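Local coordinates for sperm-specific class P protein 19 (PDB 1ROW) that is a sperm-specific member of the major sperm protein domain family, probably with a structural role in nematode sperm, at residues Ser19-Val24 against Val60-Thr65; Lys30-Ile35 against His77-Pro82; Lys73-Phe78 against Thr100-Met105. All coordinates share one frame; numbering follows the deposited sequence.

Contact 1. Residues Ser19-Val24 against Val60-Thr65; sequences STHKLV and VVITRT
Ser19 and Ile62 face each other as a hydrogen-bonded antiparallel pair, each backbone N-H given to the other's carbonyl. Ser19 N reaches Ile62 O at 2.7 Å, and the return bond from Ile62 N to Ser19 O is almost straight, at 171°. Two residues on, His21 N donates to Val60 O over 3.0 Å, while Thr20 and Val61 form the non-hydrogen-bonded pair between them.

The histidine side chain meets both Val60 and Ile62. CB lies beside Val60, although Val60 CG1 and His21 O are modelled too close together for either place to be certain. CG lies anti to the carbonyl carbon (chi1 -58°), which turns the ring back along its own strand toward Ser19. CD2 then meets Ile62 CD1 at 3.4 Å, approached obliquely, while Val60 O lies at the ring's edge, close to its plane. At the tip, NE2 is held by Ser19 OG in a short 2.6 Å hydrogen bond. The other ring nitrogen, ND1, is hydrogen-bonded to the carbonyl oxygen of Pro7, so both nitrogens of this buried ring are satisfied and its rotation is fixed.

Strands 17-25 and 56-64 are neighbours in one layer of the immunoglobulin-like beta sandwich expected of an MSP domain, and alternate residues serve opposite faces. Val60 and Ile62 share the buried face with His21, and both also touch Ile45 on strand 43-52. Branched aliphatic chains suit this place because they fill the interior and favour extended backbone. On the other face Thr20 OG1 stands 4.0 Å from Val61 CG2; a threonine there keeps the beta-branched shape and still offers a hydroxyl at the surface. Farther along, Leu23 approaches Val60 only loosely.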
loop_
_atom_site.group_PDB
_atom_site.type_symbol
_atom_site.label_atom_id
_atom_site.label_comp_id
_atom_site.label_asym_id
_atom_site.label_seq_id
_atom_site.Cartn_x
_atom_site.Cartn_y
_atom_site.Cartn_z
ATOM N N SER A 19 -6.655 2.156 -9.560
ATOM C CA SER A 19 -7.361 2.419 -8.310
ATOM C C SER A 19 -6.443 3.158 -7.339
ATOM O O SER A 19 -5.294 2.761 -7.126
ATOM C CB SER A 19 -7.833 1.093 -7.693
ATOM O OG SER A 19 -8.568 1.294 -6.497
ATOM N N THR A 20 -6.955 4.241 -6.759
ATOM C CA THR A 20 -6.186 5.054 -5.822
ATOM C C THR A 20 -6.696 4.931 -4.396
ATOM O O THR A 20 -7.880 5.137 -4.117
ATOM C CB THR A 20 -6.227 6.536 -6.210
ATOM O OG1 THR A 20 -5.788 6.684 -7.563
ATOM C CG2 THR A 20 -5.332 7.356 -5.288
ATOM N N HIS A 21 -5.788 4.610 -3.487
ATOM C CA HIS A 21 -6.141 4.453 -2.088
ATOM C C HIS A 21 -5.305 5.400 -1.241
ATOM O O HIS A 21 -4.087 5.488 -1.406
ATOM C CB HIS A 21 -5.924 2.994 -1.687
ATOM C CG HIS A 21 -6.719 2.035 -2.517
ATOM N ND1 HIS A 21 -7.893 1.464 -2.076
ATOM C CD2 HIS A 21 -6.564 1.630 -3.800
ATOM C CE1 HIS A 21 -8.428 0.752 -3.052
ATOM N NE2 HIS A 21 -7.642 0.839 -4.110
ATOM N N LYS A 22 -5.970 6.125 -0.346
ATOM C CA LYS A 22 -5.283 7.078 0.517
ATOM C C LYS A 22 -4.954 6.478 1.876
ATOM O O LYS A 22 -5.859 6.187 2.663
ATOM C CB LYS A 22 -6.142 8.331 0.734
ATOM C CG LYS A 22 -6.581 9.046 -0.532
ATOM C CD LYS A 22 -7.528 10.207 -0.203
ATOM C CE LYS A 22 -8.110 10.840 -1.468
ATOM N NZ LYS A 22 -9.084 11.939 -1.158
ATOM N N LEU A 23 -3.664 6.283 2.150
ATOM C CA LEU A 23 -3.252 5.754 3.444
ATOM C C LEU A 23 -3.361 6.914 4.429
ATOM O O LEU A 23 -2.817 7.997 4.193
ATOM C CB LEU A 23 -1.809 5.241 3.393
ATOM C CG LEU A 23 -1.547 4.019 2.505
ATOM C CD1 LEU A 23 -0.106 3.561 2.681
ATOM C CD2 LEU A 23 -2.505 2.897 2.880
ATOM N N VAL A 24 -4.081 6.698 5.523
ATOM C CA VAL A 24 -4.258 7.747 6.512
ATOM C C VAL A 24 -3.667 7.374 7.855
ATOM O O VAL A 24 -3.975 6.314 8.407
ATOM C CB VAL A 24 -5.749 8.075 6.711
ATOM C CG1 VAL A 24 -5.907 9.166 7.769
ATOM C CG2 VAL A 24 -6.356 8.519 5.391
ATOM N N VAL A 60 -1.597 5.866 -2.732
ATOM C CA VAL A 60 -0.998 4.663 -3.279
ATOM C C VAL A 60 -1.847 4.262 -4.485
ATOM O O VAL A 60 -3.040 3.979 -4.356
ATOM C CB VAL A 60 -0.974 3.527 -2.223
ATOM C CG1 VAL A 60 -2.379 3.264 -1.705
ATOM C CG2 VAL A 60 -0.395 2.271 -2.823
ATOM N N VAL A 61 -1.237 4.269 -5.663
ATOM C CA VAL A 61 -1.951 3.924 -6.881
ATOM C C VAL A 61 -1.726 2.481 -7.295
ATOM O O VAL A 61 -0.580 2.021 -7.405
ATOM C CB VAL A 61 -1.534 4.831 -8.060
ATOM C CG1 VAL A 61 -2.277 4.422 -9.327
ATOM C CG2 VAL A 61 -1.828 6.284 -7.728
ATOM N N ILE A 62 -2.834 1.785 -7.518
ATOM C CA ILE A 62 -2.829 0.398 -7.949
ATOM C C ILE A 62 -3.168 0.401 -9.432
ATOM O O ILE A 62 -4.268 0.817 -9.823
ATOM C CB ILE A 62 -3.919 -0.433 -7.222
ATOM C CG1 ILE A 62 -3.675 -0.443 -5.717
ATOM C CG2 ILE A 62 -3.925 -1.864 -7.742
ATOM C CD1 ILE A 62 -4.826 -1.070 -4.936
ATOM N N THR A 63 -2.221 -0.030 -10.258
ATOM C CA THR A 63 -2.451 -0.109 -11.693
ATOM C C THR A 63 -2.632 -1.575 -12.054
ATOM O O THR A 63 -1.797 -2.421 -11.696
ATOM C CB THR A 63 -1.264 0.456 -12.511
ATOM O OG1 THR A 63 -0.986 1.796 -12.097
ATOM C CG2 THR A 63 -1.602 0.464 -13.997
ATOM N N ARG A 64 -3.723 -1.876 -12.760
ATOM C CA ARG A 64 -4.033 -3.247 -13.181
ATOM C C ARG A 64 -3.972 -3.446 -14.695
ATOM O O ARG A 64 -4.557 -2.664 -15.451
ATOM C CB ARG A 64 -5.435 -3.635 -12.692
ATOM C CG ARG A 64 -6.099 -4.776 -13.469
ATOM C CD ARG A 64 -5.770 -6.141 -12.888
ATOM N NE ARG A 64 -6.294 -7.224 -13.713
ATOM C CZ ARG A 64 -6.373 -8.494 -13.328
ATOM N NH1 ARG A 64 -5.962 -8.849 -12.113
ATOM N NH2 ARG A 64 -6.861 -9.411 -14.161
ATOM N N THR A 65 -3.276 -4.497 -15.135
ATOM C CA THR A 65 -3.198 -4.808 -16.554
ATOM C C THR A 65 -4.091 -6.010 -16.827
ATOM O O THR A 65 -4.594 -6.642 -15.899
ATOM C CB THR A 65 -1.748 -5.099 -17.035
ATOM O OG1 THR A 65 -1.147 -6.113 -16.218
ATOM C CG2 THR A 65 -0.914 -3.820 -16.998
#

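Contact 2. Residues Lys30-Ile35 against His77-Pro82; sequences KIVFKI and HFASAP
The pairing of Val32 with Ala79 and of Lys34 with His77 joins strands 31-37 and 70-80, adjacent antiparallel strands of the immunoglobulin-like MSP fold. Val32 N donates to Ala79 O at 2.8 Å, with an N-H...O angle of 175°, and Val32 O receives Ala79 N in return. Lys34 N binds His77 O at 2.7 Å; this oxygen also takes a CA-H contact from Phe33. Past the end of the regular strand, Ala81 N still reaches Lys30 O at 2.9 Å, but from above the carbonyl plane, as the chain begins to turn.

Val32 and Ala79 put their side chains on one face with Lys34 and His77. Val32 CG1 is wedged between its own backbone N and carbonyl carbon (chi1 64°), which brings it to 3.3 Å from Ala79 O and beside the small methyl of Ala79. Alanine suits that spot, since the valine branch occupies the room beside it. Ala81 CB packs against the aliphatic stem of Lys30, 3.6 Å from Lys30 CG, while the lysine bends farther out and carries its amine away. The edge of the His77 ring lies in plane with Lys34 O. On the reverse face Phe33 and Phe78 approach through their CB atoms, 4.2 Å apart, and their rings diverge.

Strand 43-52 flanks the pair beside Ile31 and Phe33, with backbone bonds to Val52 and Gly50, and strand 99-108 lies beyond 70-80. Helix 88-92 covers the Val32 side through Ala88 and Phe92, whereas Phe33 turns inward to Val76.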
loop_
_atom_site.group_PDB
_atom_site.type_symbol
_atom_site.label_atom_id
_atom_site.label_comp_id
_atom_site.label_asym_id
_atom_site.label_seq_id
_atom_site.Cartn_x
_atom_site.Cartn_y
_atom_site.Cartn_z
ATOM N N LYS A 30 5.224 9.614 12.877
ATOM C CA LYS A 30 5.343 9.315 11.458
ATOM C C LYS A 30 5.434 7.805 11.299
ATOM O O LYS A 30 5.995 7.117 12.148
ATOM C CB LYS A 30 6.605 9.965 10.887
ATOM C CG LYS A 30 6.812 9.764 9.390
ATOM C CD LYS A 30 8.134 10.393 8.920
ATOM C CE LYS A 30 8.181 11.890 9.225
ATOM N NZ LYS A 30 9.519 12.489 8.940
ATOM N N ILE A 31 4.866 7.283 10.221
ATOM C CA ILE A 31 4.942 5.850 9.980
ATOM C C ILE A 31 5.661 5.583 8.665
ATOM O O ILE A 31 5.620 6.396 7.741
ATOM C CB ILE A 31 3.539 5.199 9.919
ATOM C CG1 ILE A 31 2.715 5.844 8.807
ATOM C CG2 ILE A 31 2.846 5.325 11.272
ATOM C CD1 ILE A 31 1.274 5.366 8.741
ATOM N N VAL A 32 6.349 4.449 8.611
ATOM C CA VAL A 32 7.057 4.022 7.415
ATOM C C VAL A 32 6.276 2.788 6.962
ATOM O O VAL A 32 5.783 2.033 7.801
ATOM C CB VAL A 32 8.528 3.629 7.735
ATOM C CG1 VAL A 32 8.563 2.421 8.653
ATOM C CG2 VAL A 32 9.287 3.344 6.454
ATOM N N PHE A 33 6.148 2.588 5.653
ATOM C CA PHE A 33 5.415 1.431 5.150
ATOM C C PHE A 33 6.082 0.810 3.923
ATOM O O PHE A 33 6.851 1.471 3.223
ATOM C CB PHE A 33 3.974 1.832 4.802
ATOM C CG PHE A 33 3.862 2.740 3.606
ATOM C CD1 PHE A 33 3.938 2.228 2.311
ATOM C CD2 PHE A 33 3.686 4.107 3.770
ATOM C CE1 PHE A 33 3.839 3.065 1.199
ATOM C CE2 PHE A 33 3.586 4.958 2.662
ATOM C CZ PHE A 33 3.663 4.434 1.375
ATOM N N LYS A 34 5.780 -0.465 3.691
ATOM C CA LYS A 34 6.283 -1.222 2.547
ATOM C C LYS A 34 5.117 -2.062 2.033
ATOM O O LYS A 34 4.447 -2.744 2.807
ATOM C CB LYS A 34 7.427 -2.154 2.946
ATOM C CG LYS A 34 7.931 -2.976 1.769
ATOM C CD LYS A 34 8.994 -3.994 2.171
ATOM C CE LYS A 34 9.622 -4.618 0.931
ATOM N NZ LYS A 34 8.603 -5.172 -0.016
ATOM N N ILE A 35 4.890 -2.039 0.729
ATOM C CA ILE A 35 3.766 -2.775 0.176
ATOM C C ILE A 35 4.139 -3.969 -0.685
ATOM O O ILE A 35 5.004 -3.880 -1.545
ATOM C CB ILE A 35 2.869 -1.835 -0.652
ATOM C CG1 ILE A 35 2.493 -0.619 0.196
ATOM C CG2 ILE A 35 1.628 -2.575 -1.118
ATOM C CD1 ILE A 35 1.559 0.359 -0.482
ATOM N N HIS A 77 2.858 -3.410 5.047
ATOM C CA HIS A 77 3.651 -3.619 6.253
ATOM C C HIS A 77 4.083 -2.235 6.733
ATOM O O HIS A 77 4.618 -1.443 5.953
ATOM C CB HIS A 77 4.879 -4.475 5.921
ATOM C CG HIS A 77 4.538 -5.846 5.426
ATOM N ND1 HIS A 77 4.391 -6.925 6.270
ATOM C CD2 HIS A 77 4.244 -6.300 4.184
ATOM C CE1 HIS A 77 4.016 -7.982 5.572
ATOM N NE2 HIS A 77 3.918 -7.629 4.304
ATOM N N PHE A 78 3.854 -1.936 8.007
ATOM C CA PHE A 78 4.218 -0.624 8.524
ATOM C C PHE A 78 4.891 -0.670 9.886
ATOM O O PHE A 78 4.864 -1.688 10.583
ATOM C CB PHE A 78 2.972 0.262 8.599
ATOM C CG PHE A 78 1.896 -0.301 9.468
ATOM C CD1 PHE A 78 1.937 -0.130 10.847
ATOM C CD2 PHE A 78 0.857 -1.042 8.912
ATOM C CE1 PHE A 78 0.957 -0.690 11.667
ATOM C CE2 PHE A 78 -0.130 -1.607 9.719
ATOM C CZ PHE A 78 -0.079 -1.433 11.098
ATOM N N ALA A 79 5.488 0.456 10.257
ATOM C CA ALA A 79 6.174 0.585 11.531
ATOM C C ALA A 79 6.461 2.042 11.837
ATOM O O ALA A 79 6.344 2.917 10.979
ATOM C CB ALA A 79 7.488 -0.202 11.507
ATOM N N SER A 80 6.852 2.293 13.078
ATOM C CA SER A 80 7.193 3.633 13.501
ATOM C C SER A 80 8.359 4.103 12.641
ATOM O O SER A 80 9.321 3.365 12.433
ATOM C CB SER A 80 7.604 3.616 14.971
ATOM O OG SER A 80 8.188 4.849 15.340
ATOM N N ALA A 81 8.270 5.327 12.130
ATOM C CA ALA A 81 9.340 5.873 11.306
ATOM C C ALA A 81 10.512 6.250 12.202
ATOM O O ALA A 81 10.350 6.987 13.176
ATOM C CB ALA A 81 8.848 7.086 10.550
ATOM N N PRO A 82 11.713 5.748 11.881
ATOM C CA PRO A 82 12.888 6.062 12.696
ATOM C C PRO A 82 13.437 7.494 12.633
ATOM O O PRO A 82 13.374 8.172 11.606
ATOM C CB PRO A 82 13.908 5.019 12.239
ATOM C CG PRO A 82 13.537 4.796 10.815
ATOM C CD PRO A 82 12.029 4.700 10.895
#

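Contact 3. Residues Lys73-Phe78 against Thr100-Met105; sequences KLVVHF and TVTIPM
Leu74 O is gripped twice: Ile103 N donates to it at 2.8 Å, nearly straight at 173°, and Thr102 CA adds a weaker C-H contact at 3.4 Å. Leu74 N returns a bond to Ile103 O, and Val76 and Val101 form the next such pair, with Val76 N bound to Val101 O at 2.9 Å.

Leu74 has CG anti to the backbone N (chi1 -167°), which sets its branch across the end of Met105. Met105 CE is only 3.2 Å from Leu74 CD2, closer than normal van der Waals contact; methionine's slim, unbranched chain suits so tight a site. Beside them Val76 CB meets Val101 CG2 at 3.5 Å. On the outer face Thr102 CG2 rests on the stem of Lys73, and Thr100 CG2 lies 3.3 Å from His77 ND1.

The Phe78 ring approaches Thr100 obliquely, CE2 being 3.3 Å from Thr100 N, and also touches Val101 CG1. Cutting the ring back to an alanine here is likely to open a gap beside the Thr100 backbone and leave the Val101 methyl without its aromatic neighbour.

Leu74, Val76, Val101 and Ile103 inside, with a mixed outer face of Lys73, Val75, His77, Thr100 and Thr102, fit paired antiparallel strands of an immunoglobulin-like sandwich such as the MSP domain.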
loop_
_atom_site.group_PDB
_atom_site.type_symbol
_atom_site.label_atom_id
_atom_site.label_comp_id
_atom_site.label_asym_id
_atom_site.label_seq_id
_atom_site.Cartn_x
_atom_site.Cartn_y
_atom_site.Cartn_z
ATOM N N LYS A 73 -4.509 -9.830 -2.999
ATOM C CA LYS A 73 -4.358 -9.017 -1.799
ATOM C C LYS A 73 -3.160 -8.096 -1.850
ATOM O O LYS A 73 -2.110 -8.443 -2.397
ATOM C CB LYS A 73 -4.220 -9.907 -0.553
ATOM C CG LYS A 73 -5.406 -10.824 -0.287
ATOM C CD LYS A 73 -5.216 -11.614 0.999
ATOM C CE LYS A 73 -6.452 -12.443 1.316
ATOM N NZ LYS A 73 -6.317 -13.134 2.626
ATOM N N LEU A 74 -3.332 -6.916 -1.271
ATOM C CA LEU A 74 -2.269 -5.936 -1.191
ATOM C C LEU A 74 -1.974 -5.837 0.295
ATOM O O LEU A 74 -2.832 -5.446 1.084
ATOM C CB LEU A 74 -2.738 -4.585 -1.732
ATOM C CG LEU A 74 -1.650 -3.545 -1.996
ATOM C CD1 LEU A 74 -0.713 -4.048 -3.097
ATOM C CD2 LEU A 74 -2.298 -2.230 -2.404
ATOM N N VAL A 75 -0.768 -6.225 0.685
ATOM C CA VAL A 75 -0.394 -6.183 2.087
ATOM C C VAL A 75 0.521 -5.006 2.368
ATOM O O VAL A 75 1.566 -4.832 1.727
ATOM C CB VAL A 75 0.308 -7.486 2.517
ATOM C CG1 VAL A 75 0.641 -7.435 4.002
ATOM C CG2 VAL A 75 -0.594 -8.674 2.217
ATOM N N VAL A 76 0.112 -4.195 3.332
ATOM C CA VAL A 76 0.875 -3.029 3.717
ATOM C C VAL A 76 1.539 -3.262 5.071
ATOM O O VAL A 76 0.874 -3.337 6.105
ATOM C CB VAL A 76 -0.029 -1.782 3.783
ATOM C CG1 VAL A 76 0.811 -0.553 4.077
ATOM C CG2 VAL A 76 -0.773 -1.608 2.459
ATOM N N HIS A 77 2.858 -3.410 5.047
ATOM C CA HIS A 77 3.651 -3.619 6.253
ATOM C C HIS A 77 4.083 -2.235 6.733
ATOM O O HIS A 77 4.618 -1.443 5.953
ATOM C CB HIS A 77 4.879 -4.475 5.921
ATOM C CG HIS A 77 4.538 -5.846 5.426
ATOM N ND1 HIS A 77 4.391 -6.925 6.270
ATOM C CD2 HIS A 77 4.244 -6.300 4.184
ATOM C CE1 HIS A 77 4.016 -7.982 5.572
ATOM N NE2 HIS A 77 3.918 -7.629 4.304
ATOM N N PHE A 78 3.854 -1.936 8.007
ATOM C CA PHE A 78 4.218 -0.624 8.524
ATOM C C PHE A 78 4.891 -0.670 9.886
ATOM O O PHE A 78 4.864 -1.688 10.583
ATOM C CB PHE A 78 2.972 0.262 8.599
ATOM C CG PHE A 78 1.896 -0.301 9.468
ATOM C CD1 PHE A 78 1.937 -0.130 10.847
ATOM C CD2 PHE A 78 0.857 -1.042 8.912
ATOM C CE1 PHE A 78 0.957 -0.690 11.667
ATOM C CE2 PHE A 78 -0.130 -1.607 9.719
ATOM C CZ PHE A 78 -0.079 -1.433 11.098
ATOM N N THR A 100 0.410 -4.882 10.035
ATOM C CA THR A 100 0.047 -4.909 8.625
ATOM C C THR A 100 -1.452 -4.730 8.422
ATOM O O THR A 100 -2.258 -5.154 9.252
ATOM C CB THR A 100 0.440 -6.250 7.948
ATOM O OG1 THR A 100 -0.502 -7.265 8.318
ATOM C CG2 THR A 100 1.841 -6.694 8.378
ATOM N N VAL A 101 -1.811 -4.084 7.316
ATOM C CA VAL A 101 -3.207 -3.897 6.945
ATOM C C VAL A 101 -3.320 -4.457 5.534
ATOM O O VAL A 101 -2.463 -4.205 4.685
ATOM C CB VAL A 101 -3.640 -2.413 6.947
ATOM C CG1 VAL A 101 -3.701 -1.897 8.371
ATOM C CG2 VAL A 101 -2.684 -1.587 6.120
ATOM N N THR A 102 -4.365 -5.236 5.291
ATOM C CA THR A 102 -4.557 -5.844 3.986
ATOM C C THR A 102 -5.734 -5.244 3.236
ATOM O O THR A 102 -6.829 -5.094 3.783
ATOM C CB THR A 102 -4.756 -7.360 4.124
ATOM O OG1 THR A 102 -3.583 -7.933 4.717
ATOM C CG2 THR A 102 -4.996 -8.001 2.767
ATOM N N ILE A 103 -5.476 -4.881 1.984
ATOM C CA ILE A 103 -6.479 -4.304 1.102
ATOM C C ILE A 103 -6.762 -5.371 0.052
ATOM O O ILE A 103 -5.870 -5.743 -0.722
ATOM C CB ILE A 103 -5.945 -3.037 0.380
ATOM C CG1 ILE A 103 -5.657 -1.932 1.395
ATOM C CG2 ILE A 103 -6.949 -2.554 -0.660
ATOM C CD1 ILE A 103 -5.132 -0.660 0.765
ATOM N N PRO A 104 -7.989 -5.915 0.036
ATOM C CA PRO A 104 -8.255 -6.936 -0.982
ATOM C C PRO A 104 -8.389 -6.291 -2.361
ATOM O O PRO A 104 -8.841 -5.152 -2.487
ATOM C CB PRO A 104 -9.556 -7.579 -0.495
ATOM C CG PRO A 104 -10.249 -6.454 0.212
ATOM C CD PRO A 104 -9.111 -5.802 0.983
ATOM N N MET A 105 -7.969 -7.008 -3.392
ATOM C CA MET A 105 -8.066 -6.491 -4.748
ATOM C C MET A 105 -8.908 -7.458 -5.568
ATOM O O MET A 105 -8.514 -8.600 -5.792
ATOM C CB MET A 105 -6.679 -6.353 -5.379
ATOM C CG MET A 105 -5.728 -5.437 -4.634
ATOM S SD MET A 105 -4.183 -5.282 -5.548
ATOM C CE MET A 105 -3.536 -3.832 -4.904
#

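How the contacts relate
Contacts 2 and 3 lie side by side in one layer of the sandwich, their centres about 13 Å apart, and share His77 and Phe78 on strand 70-80, which is paired with 31-37 on one flank and 99-108 on the other. Contact 1 belongs to the facing layer, its centre about 11 Å from that of contact 3 and 17 Å from that of contact 2. Leu23 and Val60 meet Phe33 and Ile35 across the core, and Ile62 meets Leu74 and Met105. Along the chain, the segments of contacts 1 and 2 alternate, whereas contact 1 closes before contact 3 opens, so distant parts of the sequence interlock in a single compact monomeric domain.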